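Local coordinates for tetratricopeptide TPR_2 repeat protein (Thermobaculum terrenum, PDB 5DJS) that joins an N-terminal array of tetratricopeptide repeats to a GT-B-type domain of glycosyl transferase family 41 that holds uridine-5'-diphosphate, at residues A[364-367]-A[368-371]. The protein carries 1 engineered substitution. Numbering follows the deposited sequence.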
ATOM      1  N   LEU A 364      12.747  -6.482 -13.487  1.00 49.70           N
ATOM      2  CA  LEU A 364      12.126  -5.643 -12.456  1.00 48.27           C
ATOM      3  C   LEU A 364      11.591  -4.364 -13.075  1.00 48.16           C
ATOM      4  O   LEU A 364      12.234  -3.770 -13.948  1.00 48.33           O
ATOM      5  CB  LEU A 364      13.120  -5.300 -11.348  1.00 47.64           C
ATOM      6  CG  LEU A 364      13.909  -6.448 -10.731  1.00 49.69           C
ATOM      7  CD1 LEU A 364      14.808  -5.920  -9.623  1.00 51.28           C
ATOM      8  CD2 LEU A 364      12.984  -7.529 -10.192  1.00 50.67           C
ATOM      9  N   ILE A 365      10.404  -3.956 -12.635  1.00 48.58           N
ATOM     10  CA  ILE A 365       9.804  -2.689 -13.056  1.00 51.52           C
ATOM     11  C   ILE A 365       9.223  -2.014 -11.827  1.00 55.20           C
ATOM     12  O   ILE A 365       8.329  -2.561 -11.171  1.00 61.50           O
ATOM     13  CB  ILE A 365       8.679  -2.878 -14.090  1.00 50.86           C
ATOM     14  CG1 ILE A 365       9.188  -3.610 -15.338  1.00 50.89           C
ATOM     15  CG2 ILE A 365       8.115  -1.521 -14.496  1.00 51.50           C
ATOM     16  CD1 ILE A 365       8.088  -4.127 -16.238  1.00 51.18           C
ATOM     17  N   ALA A 366       9.714  -0.814 -11.535  1.00 55.49           N
ATOM     18  CA  ALA A 366       9.349  -0.091 -10.313  1.00 54.44           C
ATOM     19  C   ALA A 366       9.794   1.371 -10.388  1.00 56.82           C
ATOM     20  O   ALA A 366      10.577   1.762 -11.263  1.00 61.23           O
ATOM     21  CB  ALA A 366       9.961  -0.764  -9.093  1.00 51.42           C
ATOM     22  N   THR A 367       9.295   2.171  -9.457  1.00 57.16           N
ATOM     23  CA  THR A 367       9.632   3.586  -9.388  1.00 55.23           C
ATOM     24  C   THR A 367      10.997   3.682  -8.756  1.00 50.34           C
ATOM     25  O   THR A 367      11.259   2.982  -7.780  1.00 46.75           O
ATOM     26  CB  THR A 367       8.652   4.339  -8.490  1.00 57.32           C
ATOM     27  OG1 THR A 367       8.625   3.689  -7.216  1.00 62.91           O
ATOM     28  CG2 THR A 367       7.253   4.331  -9.087  1.00 57.26           C
ATOM     29  N   GLY A 368      11.854   4.536  -9.310  1.00 49.07           N
ATOM     30  CA  GLY A 368      13.236   4.664  -8.851  1.00 50.27           C
ATOM     31  C   GLY A 368      14.240   4.062  -9.806  1.00 49.67           C
ATOM     32  O   GLY A 368      15.401   4.471  -9.805  1.00 57.07           O
ATOM     33  N   LEU A 369      13.803   3.130 -10.651  1.00 46.28           N
ATOM     34  CA  LEU A 369      14.697   2.506 -11.627  1.00 43.76           C
ATOM     35  C   LEU A 369      15.081   3.387 -12.803  1.00 43.87           C
ATOM     36  O   LEU A 369      16.006   3.047 -13.528  1.00 44.53           O
ATOM     37  CB  LEU A 369      14.118   1.176 -12.095  1.00 42.41           C
ATOM     38  CG  LEU A 369      14.038   0.128 -10.980  1.00 41.70           C
ATOM     39  CD1 LEU A 369      13.381  -1.131 -11.506  1.00 41.90           C
ATOM     40  CD2 LEU A 369      15.406  -0.199 -10.393  1.00 41.96           C
ATOM     41  N   GLN A 370      14.409   4.523 -12.976  1.00 45.81           N
ATOM     42  CA  GLN A 370      14.886   5.571 -13.896  1.00 48.01           C
ATOM     43  C   GLN A 370      16.244   6.186 -13.506  1.00 51.20           C
ATOM     44  O   GLN A 370      16.942   6.699 -14.391  1.00 53.65           O
ATOM     45  CB  GLN A 370      13.828   6.682 -14.121  1.00 47.94           C
ATOM     46  CG  GLN A 370      13.586   7.659 -12.978  1.00 49.03           C
ATOM     47  CD  GLN A 370      12.804   7.060 -11.823  1.00 51.90           C
ATOM     48  OE1 GLN A 370      12.871   5.862 -11.569  1.00 49.95           O
ATOM     49  NE2 GLN A 370      12.059   7.892 -11.110  1.00 56.20           N
ATOM     50  N   ASP A 371      16.603   6.154 -12.208  1.00 51.19           N
ATOM     51  CA  ASP A 371      17.880   6.723 -11.712  1.00 51.87           C
ATOM     52  C   ASP A 371      19.002   5.703 -11.821  1.00 51.54           C
ATOM     53  O   ASP A 371      18.879   4.605 -11.256  1.00 51.64           O
ATOM     54  CB  ASP A 371      17.799   7.163 -10.232  1.00 52.57           C
ATOM     55  CG  ASP A 371      16.911   8.373 -10.010  1.00 51.12           C
ATOM     56  OD1 ASP A 371      17.010   9.371 -10.763  1.00 50.97           O
ATOM     57  OD2 ASP A 371      16.112   8.313  -9.050  1.00 53.35           O
TER
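The backbone bond from D371 N to G368 O (3.2 Å) closes a type I turn, the second of two overlapping turns through which the chain folds back on itself. The first, a type II turn from A366 to L369, stays open at its end: L369 N lies 3.6 Å from A366 O, too loose a closure to count as a hydrogen bond. G368 takes the third position of this turn with phi at 107°, a conformation that glycine accommodates readily. The reversal returns the L369 side chain to the strand. With CG opposite its own carbonyl carbon (chi1 -65°), CD1 reaches L364 CB and A366 CB, each at 4.2 Å, and L394 of strand 392-395 touches both leucines. The polar side chains instead serve the repeat region: T367 OG1 is hydrogen-bonded to Y59 OH, and D371 OD2 accepts from G60 N, so the loop touches the tetratricopeptide repeats. Here two overlapping turns make the strand-to-helix connection of a beta-alpha unit in the GT-B fold, at the C-terminal end of an inner strand of a parallel sheet, where I365 lines the uridine-5'-diphosphate pocket.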